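Local coordinates for arginine 3rd transport system periplasmic binding protein (Legionella pneumophila subsp. pneumophila str. Philadelphia 1, PDB 3KZG) that probably binds arginine or a related amino acid in the periplasm and delivers it to a membrane transport system, at residues Ser90-Ile95 with Lys185-Gly190. Residues are numbered along the deposited sequence; the frame is centred on the assembly and turned at random.
Sequences SNSQYI and KKISIG
Ser92 and Ile187 form the hydrogen-bonded pair at the middle of this antiparallel contact. Ser92 N donates a hydrogen bond to Ile187 O at 2.6 Å, with the donor in the carbonyl plane. Ile187 N returns a bond to Ser92 O at 2.7 Å. A third backbone bond, Ile189 N to Ser90 O, is nearly straight at 174°.

The side chain of Ser92 can be followed outward. Its CB rests 4.0 Å from Ile189 CG2. Its OG then stands 3.3 Å from Ile187 CB, because chi1 of 66° holds the hydroxyl between the backbone N and the carbonyl carbon. This OG hydrogen-bonds to Gln124 OE1 on helix 121-127. The same helix packs against Ile187 and Ile189.

Asn91 and Ser188 make the neighbouring non-hydrogen-bonded pair. Asn91 turns to the other face of the sheet, where its side chain crosses that of Lys186; Asn91 CG lies 4.0 Å from Lys186 CD.

At Lys185 strand 180-188 turns a corner. A water bridges the strands here, accepting from Tyr94 N and donating to Lys185 O at 2.7 Å. Direct pairing resumes where Tyr94 bonds the Ile183 backbone. Gln93 bends at chi2 (72°), and its NE2 reaches forward to Tyr94 O at 3.0 Å, with that oxygen in its amide plane. NE2 also bonds Gly184 O, so this amide ties both strands together.

Within this chain, strand 180-188 is one of two outermost strands, and strand 91-97 lies between it and strand 154-158. The order 3-2-4-1-5, with strand 91-97 antiparallel to both neighbours, is typical of a type II periplasmic binding protein lobe.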
ATOM      1  N   SER A  90      15.646 -16.568   9.358  1.00 14.96           N
ATOM      2  CA  SER A  90      16.157 -17.925   9.183  1.00 15.02           C
ATOM      3  C   SER A  90      15.397 -18.938  10.031  1.00 15.59           C
ATOM      4  O   SER A  90      15.327 -18.819  11.255  1.00 15.91           O
ATOM      5  CB  SER A  90      17.658 -17.985   9.518  1.00 14.22           C
ATOM      6  OG  SER A  90      17.923 -17.566  10.846  1.00 13.35           O
ATOM      7  N   ASN A  91      14.812 -19.929   9.365  1.00 16.28           N
ATOM      8  CA  ASN A  91      14.070 -20.982  10.052  1.00 18.15           C
ATOM      9  C   ASN A  91      14.488 -22.336   9.497  1.00 16.85           C
ATOM     10  O   ASN A  91      14.769 -22.456   8.311  1.00 17.46           O
ATOM     11  CB  ASN A  91      12.559 -20.829   9.847  1.00 17.41           C
ATOM     12  CG  ASN A  91      12.032 -19.496  10.323  1.00 18.77           C
ATOM     13  OD1 ASN A  91      11.900 -18.554   9.545  1.00 21.10           O
ATOM     14  ND2 ASN A  91      11.733 -19.408  11.609  1.00 17.97           N
ATOM     15  N   SER A  92      14.529 -23.345  10.357  1.00 17.43           N
ATOM     16  CA  SER A  92      14.877 -24.693   9.927  1.00 17.22           C
ATOM     17  C   SER A  92      13.568 -25.470   9.787  1.00 17.35           C
ATOM     18  O   SER A  92      12.512 -25.006  10.236  1.00 16.72           O
ATOM     19  CB  SER A  92      15.795 -25.373  10.949  1.00 16.58           C
ATOM     20  OG  SER A  92      15.141 -25.607  12.177  1.00 19.81           O
ATOM     21  N   GLN A  93      13.631 -26.644   9.169  1.00 16.76           N
ATOM     22  CA  GLN A  93      12.434 -27.456   8.961  1.00 16.74           C
ATOM     23  C   GLN A  93      12.765 -28.934   8.801  1.00 18.04           C
ATOM     24  O   GLN A  93      13.679 -29.294   8.061  1.00 19.28           O
ATOM     25  CB  GLN A  93      11.693 -26.960   7.712  1.00 16.43           C
ATOM     26  CG  GLN A  93      10.511 -27.830   7.264  1.00 16.37           C
ATOM     27  CD  GLN A  93       9.312 -27.733   8.193  1.00 15.53           C
ATOM     28  OE1 GLN A  93       8.755 -26.657   8.390  1.00 16.37           O
ATOM     29  NE2 GLN A  93       8.910 -28.863   8.766  1.00 14.72           N
ATOM     30  N   TYR A  94      12.028 -29.790   9.503  1.00 17.82           N
ATOM     31  CA  TYR A  94      12.246 -31.228   9.387  1.00 17.70           C
ATOM     32  C   TYR A  94      11.454 -31.728   8.183  1.00 19.03           C
ATOM     33  O   TYR A  94      10.286 -31.367   7.998  1.00 18.23           O
ATOM     34  CB  TYR A  94      11.794 -31.962  10.656  1.00 15.91           C
ATOM     35  CG  TYR A  94      12.800 -31.922  11.791  1.00 14.44           C
ATOM     36  CD1 TYR A  94      13.936 -32.737  11.775  1.00 14.49           C
ATOM     37  CD2 TYR A  94      12.619 -31.065  12.879  1.00 15.86           C
ATOM     38  CE1 TYR A  94      14.867 -32.699  12.815  1.00 15.10           C
ATOM     39  CE2 TYR A  94      13.541 -31.020  13.923  1.00 15.35           C
ATOM     40  CZ  TYR A  94      14.664 -31.838  13.886  1.00 16.37           C
ATOM     41  OH  TYR A  94      15.579 -31.796  14.923  1.00 18.23           O
ATOM     42  N   ILE A  95      12.105 -32.542   7.359  1.00 19.47           N
ATOM     43  CA  ILE A  95      11.483 -33.106   6.168  1.00 20.05           C
ATOM     44  C   ILE A  95      11.849 -34.585   6.078  1.00 21.24           C
ATOM     45  O   ILE A  95      12.930 -34.988   6.498  1.00 21.70           O
ATOM     46  CB  ILE A  95      11.957 -32.362   4.897  1.00 20.39           C
ATOM     47  CG1 ILE A  95      11.251 -32.929   3.663  1.00 20.27           C
ATOM     48  CG2 ILE A  95      13.478 -32.473   4.753  1.00 21.42           C
ATOM     49  CD1 ILE A  95      11.504 -32.135   2.407  1.00 19.82           C
ATOM     50  N   LYS A 185       6.176 -27.751  12.608  1.00 23.02           N
ATOM     51  CA  LYS A 185       6.221 -26.409  12.027  1.00 23.03           C
ATOM     52  C   LYS A 185       7.686 -26.000  11.841  1.00 21.75           C
ATOM     53  O   LYS A 185       8.589 -26.687  12.316  1.00 20.96           O
ATOM     54  CB  LYS A 185       5.532 -25.410  12.960  1.00 24.55           C
ATOM     55  CG  LYS A 185       4.181 -25.876  13.477  1.00 31.12           C
ATOM     56  CD  LYS A 185       3.667 -24.980  14.600  1.00 34.01           C
ATOM     57  CE  LYS A 185       2.423 -25.582  15.251  1.00 36.44           C
ATOM     58  NZ  LYS A 185       1.939 -24.762  16.400  1.00 37.42           N
ATOM     59  N   LYS A 186       7.924 -24.889  11.151  1.00 21.78           N
ATOM     60  CA  LYS A 186       9.285 -24.414  10.937  1.00 20.13           C
ATOM     61  C   LYS A 186       9.867 -24.005  12.284  1.00 21.39           C
ATOM     62  O   LYS A 186       9.123 -23.649  13.196  1.00 22.84           O
ATOM     63  CB  LYS A 186       9.293 -23.231   9.965  1.00 20.43           C
ATOM     64  CG  LYS A 186       8.445 -22.044  10.383  1.00 18.08           C
ATOM     65  CD  LYS A 186       8.503 -20.962   9.315  1.00 18.47           C
ATOM     66  CE  LYS A 186       7.613 -19.771   9.667  1.00 22.12           C
ATOM     67  NZ  LYS A 186       7.624 -18.752   8.579  1.00 22.27           N
ATOM     68  N   ILE A 187      11.189 -24.055  12.412  1.00 21.62           N
ATOM     69  CA  ILE A 187      11.847 -23.721  13.671  1.00 21.05           C
ATOM     70  C   ILE A 187      12.772 -22.513  13.553  1.00 21.21           C
ATOM     71  O   ILE A 187      13.642 -22.468  12.681  1.00 20.51           O
ATOM     72  CB  ILE A 187      12.687 -24.911  14.193  1.00 21.55           C
ATOM     73  CG1 ILE A 187      11.857 -26.200  14.169  1.00 22.74           C
ATOM     74  CG2 ILE A 187      13.185 -24.620  15.601  1.00 19.18           C
ATOM     75  CD1 ILE A 187      10.605 -26.153  15.012  1.00 25.52           C
ATOM     76  N   SER A 188      12.596 -21.541  14.441  1.00 19.74           N
ATOM     77  CA  SER A 188      13.442 -20.358  14.411  1.00 21.02           C
ATOM     78  C   SER A 188      14.858 -20.762  14.808  1.00 20.68           C
ATOM     79  O   SER A 188      15.061 -21.429  15.817  1.00 19.45           O
ATOM     80  CB  SER A 188      12.922 -19.297  15.384  1.00 22.69           C
ATOM     81  OG  SER A 188      13.676 -18.100  15.272  1.00 25.55           O
ATOM     82  N   ILE A 189      15.837 -20.372  14.004  1.00 19.78           N
ATOM     83  CA  ILE A 189      17.216 -20.705  14.319  1.00 19.86           C
ATOM     84  C   ILE A 189      18.138 -19.594  13.840  1.00 18.16           C
ATOM     85  O   ILE A 189      18.044 -19.138  12.700  1.00 18.67           O
ATOM     86  CB  ILE A 189      17.637 -22.038  13.664  1.00 22.27           C
ATOM     87  CG1 ILE A 189      19.092 -22.356  14.031  1.00 24.06           C
ATOM     88  CG2 ILE A 189      17.442 -21.957  12.155  1.00 19.33           C
ATOM     89  CD1 ILE A 189      19.621 -23.629  13.418  1.00 29.38           C
ATOM     90  N   GLY A 190      19.024 -19.150  14.722  1.00 18.47           N
ATOM     91  CA  GLY A 190      19.943 -18.091  14.355  1.00 19.15           C
ATOM     92  C   GLY A 190      19.257 -16.740  14.284  1.00 18.19           C
ATOM     93  O   GLY A 190      18.101 -16.597  14.680  1.00 17.42           O
TER
HETATM   94  O   HOH W   1      10.239 -28.787  11.686  1.00 12.80           O